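Local coordinates for protein yahD a copper inducible hydrolase (Lactococcus lactis subsp. lactis, PDB 3OG9) that is a copper-inducible protein of the alpha/beta-hydrolase fold that probably acts as a hydrolase and binds D-malate in its pocket, at residues Asn118-Gly123 against Val145-Lys150; His102-Ile107 against Ile125-Ile130; Val152-Ala157 against Leu182-Ser187; Ile131-Met136 against Glu196-Ala201. All coordinates share one frame; numbering follows the deposited sequence.

Contact 1: residues Asn118-Gly123 against Val145-Lys150; sequences NMFLRG and VQLDDK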
loop_
_atom_site.group_PDB
_atom_site.type_symbol
_atom_site.label_atom_id
_atom_site.label_comp_id
_atom_site.label_asym_id
_atom_site.label_seq_id
_atom_site.Cartn_x
_atom_site.Cartn_y
_atom_site.Cartn_z
ATOM N N ASN A 118 3.425 3.897 -4.713
ATOM C CA ASN A 118 4.447 4.849 -5.133
ATOM C C ASN A 118 5.888 4.318 -4.970
ATOM O O ASN A 118 6.698 4.453 -5.889
ATOM C CB ASN A 118 4.244 6.183 -4.404
ATOM C CG ASN A 118 5.173 7.276 -4.925
ATOM O OD1 ASN A 118 6.261 7.474 -4.395
ATOM N ND2 ASN A 118 4.740 7.980 -5.969
ATOM N N MET A 119 6.193 3.705 -3.821
ATOM C CA MET A 119 7.496 3.065 -3.590
ATOM C C MET A 119 7.829 2.001 -4.643
ATOM O O MET A 119 8.973 1.908 -5.100
ATOM C CB MET A 119 7.530 2.430 -2.208
ATOM C CG MET A 119 7.695 3.495 -1.110
ATOM S SD MET A 119 7.834 2.828 0.558
ATOM C CE MET A 119 6.428 1.744 0.641
ATOM N N PHE A 120 6.818 1.229 -5.012
ATOM C CA PHE A 120 6.944 0.118 -5.971
ATOM C C PHE A 120 7.295 0.713 -7.333
ATOM O O PHE A 120 8.269 0.281 -8.000
ATOM C CB PHE A 120 5.585 -0.566 -6.053
ATOM C CG PHE A 120 5.600 -1.924 -6.700
ATOM C CD1 PHE A 120 6.548 -2.875 -6.336
ATOM C CD2 PHE A 120 4.623 -2.264 -7.621
ATOM C CE1 PHE A 120 6.543 -4.170 -6.902
ATOM C CE2 PHE A 120 4.597 -3.549 -8.189
ATOM C CZ PHE A 120 5.569 -4.504 -7.815
ATOM N N LEU A 121 6.511 1.711 -7.733
ATOM C CA LEU A 121 6.666 2.356 -9.043
ATOM C C LEU A 121 7.958 3.185 -9.156
ATOM O O LEU A 121 8.503 3.345 -10.256
ATOM C CB LEU A 121 5.437 3.219 -9.353
ATOM C CG LEU A 121 4.212 2.427 -9.799
ATOM C CD1 LEU A 121 2.957 3.259 -9.728
ATOM C CD2 LEU A 121 4.405 1.902 -11.215
ATOM N N ARG A 122 8.429 3.713 -8.029
ATOM C CA ARG A 122 9.677 4.449 -7.982
ATOM C C ARG A 122 10.866 3.514 -7.855
ATOM O O ARG A 122 12.006 3.993 -7.875
ATOM C CB ARG A 122 9.681 5.411 -6.780
ATOM C CG ARG A 122 8.847 6.692 -6.960
ATOM C CD ARG A 122 9.601 7.678 -7.818
ATOM N NE ARG A 122 8.984 8.992 -7.949
ATOM C CZ ARG A 122 9.545 9.987 -8.624
ATOM N NH1 ARG A 122 10.716 9.797 -9.216
ATOM N NH2 ARG A 122 8.954 11.167 -8.716
ATOM N N GLY A 123 10.615 2.212 -7.648
ATOM C CA GLY A 123 11.691 1.217 -7.444
ATOM C C GLY A 123 12.455 1.341 -6.126
ATOM O O GLY A 123 13.622 0.951 -6.036
ATOM N N VAL A 145 11.239 1.640 -13.770
ATOM C CA VAL A 145 11.115 0.293 -13.229
ATOM C C VAL A 145 10.528 -0.627 -14.263
ATOM O O VAL A 145 9.674 -0.253 -15.049
ATOM C CB VAL A 145 10.255 0.181 -11.933
ATOM C CG1 VAL A 145 11.036 0.649 -10.734
ATOM C CG2 VAL A 145 8.918 0.905 -12.076
ATOM N N GLN A 146 11.021 -1.843 -14.252
ATOM C CA GLN A 146 10.423 -2.899 -15.024
ATOM C C GLN A 146 9.858 -3.848 -13.987
ATOM O O GLN A 146 10.567 -4.297 -13.074
ATOM C CB GLN A 146 11.485 -3.550 -15.913
ATOM C CG GLN A 146 11.444 -3.078 -17.388
ATOM C CD GLN A 146 10.925 -1.653 -17.573
ATOM O OE1 GLN A 146 9.773 -1.435 -17.993
ATOM N NE2 GLN A 146 11.772 -0.671 -17.250
ATOM N N LEU A 147 8.567 -4.100 -14.103
ATOM C CA LEU A 147 7.843 -4.924 -13.138
ATOM C C LEU A 147 7.072 -6.024 -13.877
ATOM O O LEU A 147 5.963 -6.388 -13.485
ATOM C CB LEU A 147 6.885 -4.035 -12.344
ATOM C CG LEU A 147 7.526 -2.928 -11.505
ATOM C CD1 LEU A 147 6.433 -2.012 -10.987
ATOM C CD2 LEU A 147 8.326 -3.510 -10.376
ATOM N N ASP A 148 7.692 -6.575 -14.915
ATOM C CA ASP A 148 6.962 -7.397 -15.899
ATOM C C ASP A 148 6.392 -8.687 -15.313
ATOM O O ASP A 148 5.411 -9.208 -15.830
ATOM C CB ASP A 148 7.871 -7.728 -17.089
ATOM C CG ASP A 148 7.176 -7.590 -18.447
ATOM O OD1 ASP A 148 7.907 -7.761 -19.445
ATOM O OD2 ASP A 148 5.936 -7.320 -18.562
ATOM N N ASP A 149 6.981 -9.190 -14.226
ATOM C CA ASP A 149 6.559 -10.481 -13.652
ATOM C C ASP A 149 5.595 -10.328 -12.450
ATOM O O ASP A 149 5.157 -11.323 -11.883
ATOM C CB ASP A 149 7.800 -11.270 -13.206
ATOM C CG ASP A 149 8.677 -10.502 -12.188
ATOM O OD1 ASP A 149 8.722 -9.231 -12.182
ATOM O OD2 ASP A 149 9.374 -11.189 -11.405
ATOM N N LYS A 150 5.305 -9.085 -12.056
ATOM C CA LYS A 150 4.651 -8.803 -10.782
ATOM C C LYS A 150 3.126 -8.865 -10.865
ATOM O O LYS A 150 2.536 -8.585 -11.922
ATOM C CB LYS A 150 5.084 -7.413 -10.263
ATOM C CG LYS A 150 6.603 -7.245 -10.139
ATOM C CD LYS A 150 7.184 -8.128 -9.082
ATOM C CE LYS A 150 8.604 -7.650 -8.748
ATOM N NZ LYS A 150 9.057 -8.461 -7.627
#
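Phe120, in the last turn of helix 111-121, meets Leu147 in the loop before strand 151-156, an apolar helix-to-loop contact on the flank of the alpha/beta-hydrolase fold. The dense part is the phenylalanine ring. Leu147 CD1 lies over one face, 4.0 Å from the ring centroid of Phe120 and 25° off the normal, which meets the criterion for a CH-pi contact, above the ring but off its centre. Lys150 approaches the far end of the same ring with its aliphatic portion, CG standing 3.7 Å from Phe120 CZ. The lysine chain turns at its second torsion (-67°), and its NZ continues to the carbonyl oxygen of Phe127. A type I turn from Leu147 to Lys150 brings both partners to the ring. Beside it, Leu121 CD2 makes a looser apolar contact, 4.4 Å from Leu147 CD1.

Toward solvent the contact thins out. Arg122 barely touches the loop and sends its guanidinium to Glu139, with a cation-pi contact to Phe141. At the exposed helix end, Gly123 has positive phi (69°) and closes a Schellman motif, one of whose bonds back into the last turn runs from Gly123 N to Phe120 O at 3.1 Å.

Contact 2: residues His102-Ile107 against Ile125-Ile130; sequences HKMIAI and INFDKI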
loop_
_atom_site.group_PDB
_atom_site.type_symbol
_atom_site.label_atom_id
_atom_site.label_comp_id
_atom_site.label_asym_id
_atom_site.label_seq_id
_atom_site.Cartn_x
_atom_site.Cartn_y
_atom_site.Cartn_z
ATOM N N HIS A 102 12.297 -9.255 -0.619
ATOM C CA HIS A 102 11.907 -9.681 -1.976
ATOM C C HIS A 102 10.665 -10.609 -2.005
ATOM O O HIS A 102 10.105 -10.857 -3.072
ATOM C CB HIS A 102 13.089 -10.339 -2.696
ATOM C CG HIS A 102 13.398 -11.712 -2.190
ATOM N ND1 HIS A 102 14.220 -11.944 -1.106
ATOM C CD2 HIS A 102 12.966 -12.927 -2.599
ATOM C CE1 HIS A 102 14.275 -13.240 -0.873
ATOM N NE2 HIS A 102 13.526 -13.857 -1.767
ATOM N N LYS A 103 10.284 -11.159 -0.852
ATOM C CA LYS A 103 9.099 -12.020 -0.759
ATOM C C LYS A 103 7.882 -11.243 -0.249
ATOM O O LYS A 103 6.768 -11.762 -0.222
ATOM C CB LYS A 103 9.338 -13.187 0.199
ATOM C CG LYS A 103 10.433 -14.168 -0.223
ATOM C CD LYS A 103 10.529 -15.378 0.760
ATOM C CE LYS A 103 9.288 -16.293 0.709
ATOM N NZ LYS A 103 9.249 -17.355 1.802
ATOM N N MET A 104 8.120 -10.004 0.172
ATOM C CA MET A 104 7.120 -9.199 0.847
ATOM C C MET A 104 5.868 -8.887 0.010
ATOM O O MET A 104 5.933 -8.550 -1.188
ATOM C CB MET A 104 7.788 -7.917 1.356
ATOM C CG MET A 104 7.137 -7.296 2.543
ATOM S SD MET A 104 8.347 -6.178 3.361
ATOM C CE MET A 104 9.059 -7.161 4.675
ATOM N N ILE A 105 4.721 -9.013 0.674
ATOM C CA ILE A 105 3.425 -8.687 0.091
ATOM C C ILE A 105 2.949 -7.451 0.845
ATOM O O ILE A 105 2.711 -7.519 2.038
ATOM C CB ILE A 105 2.425 -9.806 0.271
ATOM C CG1 ILE A 105 2.893 -11.091 -0.433
ATOM C CG2 ILE A 105 1.016 -9.403 -0.275
ATOM C CD1 ILE A 105 2.098 -12.319 0.099
ATOM N N ALA A 106 2.858 -6.323 0.150
ATOM C CA ALA A 106 2.330 -5.100 0.760
ATOM C C ALA A 106 0.840 -5.133 0.698
ATOM O O ALA A 106 0.261 -5.453 -0.359
ATOM C CB ALA A 106 2.847 -3.826 0.049
ATOM N N ILE A 107 0.225 -4.821 1.843
ATOM C CA ILE A 107 -1.234 -4.704 1.967
ATOM C C ILE A 107 -1.496 -3.331 2.563
ATOM O O ILE A 107 -1.098 -3.054 3.695
ATOM C CB ILE A 107 -1.842 -5.810 2.880
ATOM C CG1 ILE A 107 -1.483 -7.226 2.355
ATOM C CG2 ILE A 107 -3.385 -5.635 2.945
ATOM C CD1 ILE A 107 -1.913 -8.371 3.278
ATOM N N ILE A 125 11.325 -0.085 -3.195
ATOM C CA ILE A 125 11.194 -1.415 -2.574
ATOM C C ILE A 125 10.760 -2.439 -3.644
ATOM O O ILE A 125 9.821 -2.204 -4.401
ATOM C CB ILE A 125 10.165 -1.483 -1.378
ATOM C CG1 ILE A 125 10.482 -0.483 -0.270
ATOM C CG2 ILE A 125 10.164 -2.884 -0.713
ATOM C CD1 ILE A 125 9.740 -0.727 1.123
ATOM N N ASN A 126 11.451 -3.574 -3.675
ATOM C CA ASN A 126 11.113 -4.680 -4.566
ATOM C C ASN A 126 10.122 -5.662 -3.909
ATOM O O ASN A 126 10.460 -6.833 -3.646
ATOM C CB ASN A 126 12.402 -5.397 -4.975
ATOM C CG ASN A 126 12.184 -6.400 -6.098
ATOM O OD1 ASN A 126 11.377 -6.185 -7.011
ATOM N ND2 ASN A 126 12.887 -7.509 -6.016
ATOM N N PHE A 127 8.903 -5.184 -3.639
ATOM C CA PHE A 127 7.830 -6.082 -3.165
ATOM C C PHE A 127 7.581 -7.209 -4.177
ATOM O O PHE A 127 7.682 -7.010 -5.398
ATOM C CB PHE A 127 6.489 -5.345 -2.996
ATOM C CG PHE A 127 6.482 -4.264 -1.940
ATOM C CD1 PHE A 127 6.695 -4.572 -0.601
ATOM C CD2 PHE A 127 6.200 -2.945 -2.303
ATOM C CE1 PHE A 127 6.659 -3.563 0.383
ATOM C CE2 PHE A 127 6.157 -1.940 -1.350
ATOM C CZ PHE A 127 6.393 -2.245 -0.003
ATOM N N ASP A 128 7.197 -8.371 -3.672
ATOM C CA ASP A 128 6.798 -9.458 -4.559
ATOM C C ASP A 128 5.403 -9.201 -5.155
ATOM O O ASP A 128 5.177 -9.414 -6.359
ATOM C CB ASP A 128 6.827 -10.794 -3.822
ATOM C CG ASP A 128 6.470 -11.949 -4.739
ATOM O OD1 ASP A 128 7.149 -12.086 -5.779
ATOM O OD2 ASP A 128 5.505 -12.685 -4.438
ATOM N N LYS A 129 4.476 -8.755 -4.293
ATOM C CA LYS A 129 3.085 -8.449 -4.690
ATOM C C LYS A 129 2.580 -7.256 -3.900
ATOM O O LYS A 129 3.140 -6.933 -2.845
ATOM C CB LYS A 129 2.150 -9.594 -4.330
ATOM C CG LYS A 129 2.414 -10.856 -5.042
ATOM C CD LYS A 129 1.432 -11.902 -4.659
ATOM C CE LYS A 129 1.680 -13.102 -5.509
ATOM N NZ LYS A 129 3.018 -13.725 -5.256
ATOM N N ILE A 130 1.520 -6.613 -4.413
ATOM C CA ILE A 130 0.832 -5.536 -3.688
ATOM C C ILE A 130 -0.672 -5.762 -3.730
ATOM O O ILE A 130 -1.231 -6.109 -4.762
ATOM C CB ILE A 130 1.149 -4.151 -4.322
ATOM C CG1 ILE A 130 2.630 -3.808 -4.134
ATOM C CG2 ILE A 130 0.274 -3.013 -3.681
ATOM C CD1 ILE A 130 2.973 -2.372 -4.506
HETATM O O HOH W 1 10.137 -9.124 -5.168
HETATM O O HOH W 2 5.649 -13.526 -1.873
#
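Met104 to Ala106 run parallel to Asp128 to Ile130, with bridges pairing Ile105 with Lys129 and Ala106 with Ile130 at CA separations of 4.8 and 4.7 Å. Met104 O accepts two backbone N-H groups: Asp128 N at 2.8 Å, in the carbonyl plane, and Lys129 N in a longer, weak bond. Two residues further along, Ala106 N donates to Lys129 O at 3.1 Å, which ties in the start of the strand pair.

Among the side chains, the Phe127 ring gives the clearest geometry. Ala106 CB sits over the middle of one face, 3.8 Å from the centroid of Phe127 and only 8° off its normal, a well-centred CH-pi contact. Ile125 CG2 covers the opposite face, so the ring is clamped between two methyl groups. Met104 CB meets the ring at its edge, 4.0 Å from Phe127 CD1. On the other side of the sheet, Ile105 and Lys129 lie beside each other.

The outer end is polar and hydrated. One water donates to both His102 O and Asn126 O, and another joins Lys103 O to Asp128 OD2. Lys129 NZ forms a salt bridge of 2.8 Å with Asp128 OD2, met on its syn side but 28° out of the carboxylate plane, and the ammonium probably offsets its charge. Asp128 CG stands anti to its own N (chi1 -178°), which carries the carboxylate out to both partners.

Helix 111-121 connects strands 105-109 and 129-133, and their parallel pairing is that of a beta-alpha-beta crossover in the central sheet of an alpha/beta hydrolase.

Contact 3: residues Val152-Ala157 against Leu182-Ser187; sequences VFLSYA and LEIYES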
loop_
_atom_site.group_PDB
_atom_site.type_symbol
_atom_site.label_atom_id
_atom_site.label_comp_id
_atom_site.label_asym_id
_atom_site.label_seq_id
_atom_site.Cartn_x
_atom_site.Cartn_y
_atom_site.Cartn_z
ATOM N N VAL A 152 -0.475 -7.626 -8.931
ATOM C CA VAL A 152 -0.920 -6.536 -8.068
ATOM C C VAL A 152 -2.449 -6.562 -8.059
ATOM O O VAL A 152 -3.070 -6.708 -9.126
ATOM C CB VAL A 152 -0.414 -5.146 -8.607
ATOM C CG1 VAL A 152 -1.133 -3.980 -7.878
ATOM C CG2 VAL A 152 1.116 -5.018 -8.397
ATOM N N PHE A 153 -3.041 -6.448 -6.874
ATOM C CA PHE A 153 -4.518 -6.388 -6.699
ATOM C C PHE A 153 -4.903 -4.954 -6.316
ATOM O O PHE A 153 -4.255 -4.377 -5.423
ATOM C CB PHE A 153 -4.918 -7.322 -5.529
ATOM C CG PHE A 153 -6.418 -7.312 -5.201
ATOM C CD1 PHE A 153 -7.262 -8.280 -5.728
ATOM C CD2 PHE A 153 -6.945 -6.365 -4.336
ATOM C CE1 PHE A 153 -8.640 -8.279 -5.406
ATOM C CE2 PHE A 153 -8.327 -6.340 -4.000
ATOM C CZ PHE A 153 -9.168 -7.290 -4.562
ATOM N N LEU A 154 -5.907 -4.377 -7.002
ATOM C CA LEU A 154 -6.377 -3.027 -6.730
ATOM C C LEU A 154 -7.866 -3.036 -6.588
ATOM O O LEU A 154 -8.571 -3.651 -7.411
ATOM C CB LEU A 154 -6.053 -2.057 -7.888
ATOM C CG LEU A 154 -4.605 -1.935 -8.332
ATOM C CD1 LEU A 154 -4.500 -1.094 -9.623
ATOM C CD2 LEU A 154 -3.727 -1.319 -7.244
ATOM N N SER A 155 -8.369 -2.315 -5.596
ATOM C CA SER A 155 -9.834 -2.080 -5.563
ATOM C C SER A 155 -10.132 -0.631 -5.927
ATOM O O SER A 155 -9.295 0.242 -5.715
ATOM C CB SER A 155 -10.415 -2.386 -4.201
ATOM O OG SER A 155 -9.981 -1.444 -3.240
ATOM N N TYR A 156 -11.358 -0.394 -6.422
ATOM C CA TYR A 156 -11.810 0.924 -6.770
ATOM C C TYR A 156 -13.332 0.937 -6.552
ATOM O O TYR A 156 -13.986 -0.087 -6.770
ATOM C CB TYR A 156 -11.442 1.154 -8.245
ATOM C CG TYR A 156 -12.080 2.345 -8.871
ATOM C CD1 TYR A 156 -11.632 3.644 -8.563
ATOM C CD2 TYR A 156 -13.153 2.191 -9.763
ATOM C CE1 TYR A 156 -12.249 4.765 -9.134
ATOM C CE2 TYR A 156 -13.756 3.302 -10.347
ATOM C CZ TYR A 156 -13.302 4.578 -10.035
ATOM O OH TYR A 156 -13.922 5.687 -10.601
ATOM N N ALA A 157 -13.892 2.060 -6.105
ATOM C CA ALA A 157 -15.357 2.211 -6.181
ATOM C C ALA A 157 -15.706 3.412 -7.066
ATOM O O ALA A 157 -15.061 4.443 -6.957
ATOM C CB ALA A 157 -15.964 2.375 -4.781
ATOM N N LEU A 182 -2.488 -7.085 -13.432
ATOM C CA LEU A 182 -3.414 -6.489 -12.470
ATOM C C LEU A 182 -4.685 -7.263 -12.334
ATOM O O LEU A 182 -5.234 -7.738 -13.328
ATOM C CB LEU A 182 -3.824 -5.070 -12.925
ATOM C CG LEU A 182 -2.735 -4.021 -13.033
ATOM C CD1 LEU A 182 -3.330 -2.592 -13.315
ATOM C CD2 LEU A 182 -1.970 -4.040 -11.718
ATOM N N GLU A 183 -5.168 -7.344 -11.098
ATOM C CA GLU A 183 -6.548 -7.715 -10.823
ATOM C C GLU A 183 -7.247 -6.497 -10.244
ATOM O O GLU A 183 -6.797 -5.950 -9.235
ATOM C CB GLU A 183 -6.614 -8.865 -9.818
ATOM C CG GLU A 183 -8.031 -9.208 -9.299
ATOM C CD GLU A 183 -8.781 -10.142 -10.228
ATOM O OE1 GLU A 183 -8.104 -10.870 -10.977
ATOM O OE2 GLU A 183 -10.042 -10.172 -10.197
ATOM N N ILE A 184 -8.369 -6.117 -10.854
ATOM C CA ILE A 184 -9.147 -4.978 -10.379
ATOM C C ILE A 184 -10.460 -5.428 -9.758
ATOM O O ILE A 184 -11.279 -6.043 -10.450
ATOM C CB ILE A 184 -9.430 -3.942 -11.532
ATOM C CG1 ILE A 184 -8.152 -3.593 -12.332
ATOM C CG2 ILE A 184 -10.154 -2.698 -11.007
ATOM C CD1 ILE A 184 -7.045 -2.997 -11.496
ATOM N N TYR A 185 -10.687 -5.074 -8.493
ATOM C CA TYR A 185 -11.951 -5.374 -7.821
ATOM C C TYR A 185 -12.784 -4.097 -7.646
ATOM O O TYR A 185 -12.283 -3.099 -7.116
ATOM C CB TYR A 185 -11.724 -6.018 -6.439
ATOM C CG TYR A 185 -13.046 -6.342 -5.785
ATOM C CD1 TYR A 185 -13.698 -7.557 -6.054
ATOM C CD2 TYR A 185 -13.686 -5.415 -4.975
ATOM C CE1 TYR A 185 -14.948 -7.863 -5.464
ATOM C CE2 TYR A 185 -14.933 -5.695 -4.394
ATOM C CZ TYR A 185 -15.547 -6.910 -4.646
ATOM O OH TYR A 185 -16.766 -7.156 -4.081
ATOM N N GLU A 186 -14.046 -4.139 -8.070
ATOM C CA GLU A 186 -14.932 -2.972 -7.997
ATOM C C GLU A 186 -15.862 -3.119 -6.786
ATOM O O GLU A 186 -16.642 -4.068 -6.732
ATOM C CB GLU A 186 -15.730 -2.798 -9.299
ATOM C CG GLU A 186 -16.507 -1.437 -9.360
ATOM C CD GLU A 186 -17.428 -1.240 -10.562
ATOM O OE1 GLU A 186 -17.178 -1.798 -11.666
ATOM O OE2 GLU A 186 -18.409 -0.490 -10.407
ATOM N N SER A 187 -15.714 -2.230 -5.784
ATOM C CA SER A 187 -16.594 -2.206 -4.589
ATOM C C SER A 187 -17.677 -1.125 -4.742
ATOM O O SER A 187 -17.648 -0.368 -5.699
ATOM C CB SER A 187 -15.778 -1.986 -3.317
ATOM O OG SER A 187 -15.182 -0.697 -3.326
#
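Strands 151-156 and 181-186 form the last parallel pair of the alpha/beta-hydrolase sheet, joined by a beta-alpha-beta crossover through helix 165-177. Over 152-156 and 182-186 the axes approach to 4.6 Å at 24°, the twist expected of such a sheet. Five backbone hydrogen bonds hold the register, from Glu183 N to Val152 O through to Ser187 N to Tyr156 O; Tyr185 N to Leu154 O, at 2.8 Å, is nearly straight (169°).

On one face, Phe153 and Tyr185 lie side by side and point the same way, Phe153 CZ packing at 3.4 Å against Tyr185 CB. Phe153 CG lies opposite the backbone N (chi1 178°), which carries the ring to Tyr185 and to Glu183, whose CG is 3.8 Å from Phe153 CD1. On the other face, Leu154 CD1 meets Ile184 CD1 at 3.7 Å, while Leu182 CD2 approaches Val152 CB at the same distance. Past the strand ends, Ala157 CB lies 3.5 Å from Ser187 OG.

The two faces are covered by different helices. Leu154 and Tyr156 reach Phe168 on helix 165-177, whereas Phe153 and Glu183 meet Trp204 on helix 195-208, and Tyr185 touches Ala200 there. Strand 129-133 lies along the inner side of strand 151-156; strand 181-186 is the outermost at this end.

Contact 4: residues Ile131-Met136 against Glu196-Ala201; sequences IAFHGM and EEVLAA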
loop_
_atom_site.group_PDB
_atom_site.type_symbol
_atom_site.label_atom_id
_atom_site.label_comp_id
_atom_site.label_asym_id
_atom_site.label_seq_id
_atom_site.Cartn_x
_atom_site.Cartn_y
_atom_site.Cartn_z
ATOM N N ILE A 131 -1.317 -5.580 -2.585
ATOM C CA ILE A 131 -2.759 -5.541 -2.482
ATOM C C ILE A 131 -3.050 -4.125 -2.013
ATOM O O ILE A 131 -2.697 -3.752 -0.875
ATOM C CB ILE A 131 -3.257 -6.592 -1.451
ATOM C CG1 ILE A 131 -2.972 -7.997 -2.007
ATOM C CG2 ILE A 131 -4.793 -6.437 -1.157
ATOM C CD1 ILE A 131 -3.237 -9.163 -1.081
ATOM N N ALA A 132 -3.666 -3.324 -2.891
ATOM C CA ALA A 132 -3.932 -1.897 -2.580
ATOM C C ALA A 132 -5.427 -1.659 -2.540
ATOM O O ALA A 132 -6.066 -1.697 -3.581
ATOM C CB ALA A 132 -3.324 -0.994 -3.649
ATOM N N PHE A 133 -5.990 -1.424 -1.360
ATOM C CA PHE A 133 -7.413 -1.085 -1.254
ATOM C C PHE A 133 -7.637 0.402 -1.360
ATOM O O PHE A 133 -7.101 1.178 -0.554
ATOM C CB PHE A 133 -8.016 -1.604 0.045
ATOM C CG PHE A 133 -7.899 -3.109 0.226
ATOM C CD1 PHE A 133 -8.635 -3.988 -0.568
ATOM C CD2 PHE A 133 -7.072 -3.647 1.224
ATOM C CE1 PHE A 133 -8.527 -5.402 -0.384
ATOM C CE2 PHE A 133 -6.964 -5.056 1.410
ATOM C CZ PHE A 133 -7.685 -5.919 0.615
ATOM N N HIS A 134 -8.411 0.794 -2.367
ATOM C CA HIS A 134 -8.753 2.197 -2.620
ATOM C C HIS A 134 -7.541 3.117 -2.748
ATOM O O HIS A 134 -7.490 4.218 -2.161
ATOM C CB HIS A 134 -9.780 2.683 -1.581
ATOM C CG HIS A 134 -11.003 1.837 -1.595
ATOM N ND1 HIS A 134 -11.880 1.848 -2.655
ATOM C CD2 HIS A 134 -11.425 0.859 -0.760
ATOM C CE1 HIS A 134 -12.808 0.926 -2.462
ATOM N NE2 HIS A 134 -12.559 0.318 -1.316
ATOM N N GLY A 135 -6.592 2.653 -3.563
ATOM C CA GLY A 135 -5.400 3.405 -3.883
ATOM C C GLY A 135 -5.600 4.348 -5.073
ATOM O O GLY A 135 -6.631 4.312 -5.797
ATOM N N MET A 136 -4.579 5.180 -5.304
ATOM C CA MET A 136 -4.613 6.167 -6.355
ATOM C C MET A 136 -3.214 6.545 -6.764
ATOM O O MET A 136 -2.254 6.215 -6.073
ATOM C CB MET A 136 -5.345 7.416 -5.857
ATOM C CG MET A 136 -4.582 8.221 -4.768
ATOM S SD MET A 136 -5.696 9.372 -3.942
ATOM C CE MET A 136 -6.299 10.257 -5.333
ATOM N N GLU A 196 -16.264 -7.483 1.273
ATOM C CA GLU A 196 -16.239 -8.200 -0.005
ATOM C C GLU A 196 -14.912 -7.971 -0.726
ATOM O O GLU A 196 -14.376 -8.888 -1.362
ATOM C CB GLU A 196 -17.409 -7.770 -0.910
ATOM C CG GLU A 196 -18.804 -8.174 -0.373
ATOM C CD GLU A 196 -19.353 -7.253 0.758
ATOM O OE1 GLU A 196 -18.738 -6.207 1.094
ATOM O OE2 GLU A 196 -20.431 -7.590 1.314
ATOM N N GLU A 197 -14.365 -6.766 -0.635
ATOM C CA GLU A 197 -13.072 -6.587 -1.334
ATOM C C GLU A 197 -11.944 -7.333 -0.641
ATOM O O GLU A 197 -11.023 -7.806 -1.297
ATOM C CB GLU A 197 -12.712 -5.116 -1.573
ATOM C CG GLU A 197 -12.325 -4.317 -0.342
ATOM C CD GLU A 197 -12.249 -2.817 -0.685
ATOM O OE1 GLU A 197 -13.236 -2.099 -0.483
ATOM O OE2 GLU A 197 -11.213 -2.379 -1.221
ATOM N N VAL A 198 -12.019 -7.439 0.682
ATOM C CA VAL A 198 -11.055 -8.244 1.436
ATOM C C VAL A 198 -11.114 -9.760 1.100
ATOM O O VAL A 198 -10.060 -10.423 0.922
ATOM C CB VAL A 198 -11.169 -7.962 2.941
ATOM C CG1 VAL A 198 -10.323 -8.942 3.757
ATOM C CG2 VAL A 198 -10.775 -6.533 3.192
ATOM N N LEU A 199 -12.320 -10.307 0.995
ATOM C CA LEU A 199 -12.453 -11.694 0.515
ATOM C C LEU A 199 -11.943 -11.884 -0.925
ATOM O O LEU A 199 -11.366 -12.933 -1.249
ATOM C CB LEU A 199 -13.888 -12.211 0.676
ATOM C CG LEU A 199 -14.342 -12.316 2.142
ATOM C CD1 LEU A 199 -15.750 -12.928 2.227
ATOM C CD2 LEU A 199 -13.363 -13.159 2.958
ATOM N N ALA A 200 -12.167 -10.888 -1.778
ATOM C CA ALA A 200 -11.687 -10.922 -3.154
ATOM C C ALA A 200 -10.148 -10.993 -3.176
ATOM O O ALA A 200 -9.532 -11.738 -3.965
ATOM C CB ALA A 200 -12.191 -9.721 -3.927
ATOM N N ALA A 201 -9.523 -10.226 -2.277
ATOM C CA ALA A 201 -8.044 -10.209 -2.180
ATOM C C ALA A 201 -7.505 -11.537 -1.639
ATOM O O ALA A 201 -6.516 -12.093 -2.164
ATOM C CB ALA A 201 -7.602 -9.047 -1.297
#
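His134 and Glu197 supply the polar part of the contact between the end of strand 129-133 and helix 195-208. His134 NE2 donates to Glu197 OE1 at 2.6 Å with an N-H...O angle of 148°, reaching the syn lone pair of that oxygen. The ring and carboxylate planes stand 68° apart, and the acceptor is tilted somewhat from the imidazole plane. Glu197 CG is held between its own N and carbonyl carbon, and the rest of the chain extends straight toward the strand. The other oxygen, OE2, is hydrogen-bonded to Ser155 OG, so both carboxylate oxygens are engaged. This buried bond to OE1 restrains the imidazole at its NE2 end; the His134 side chain lies about 4 Å from that of the malate-binding His191.

A ring-to-carboxylate contact stands apart: Phe133 CD1 lies 3.1 Å from Glu197 OE2, the two planes steeply inclined.

The apolar part runs along the Phe133 ring. Phe133 CZ meets Ala201 CB at 3.7 Å and Val198 CG2 at 4.1 Å. Ile131 CG2 reaches Ala201 CB at 3.8 Å, extending the contact one helical turn beyond Glu197.

Helix segment 196-201 runs nearly antiparallel to strand segment 131-133, at 170° and 10.2 Å between axes. Ile39 of helix 33-39 borders Ile131, Phe133 and Val198, while strand 151-156 flanks Ile131 and Phe133 through Phe153 and Ser155.

In the fold
From the N terminus, contact 2 comes first: 102-107 pairs with 125-130 and closes the loop carrying helix 111-121. Contact 1 starts within that loop, at 118-123, and reaches 145-150, so the two cross, and they touch where they meet. Contact 4 opens at 131-136, before contact 1 has closed, and crosses it too. It closes at 196-201, enclosing the whole of contact 3 (152-157 with 182-187), which it also touches. Strand 129-133 serves contacts 2 and 4, and strand 151-156 beside it continues the sheet into contact 3, with Phe153 N 2.8 Å from Ile130 O, probably a hydrogen bond.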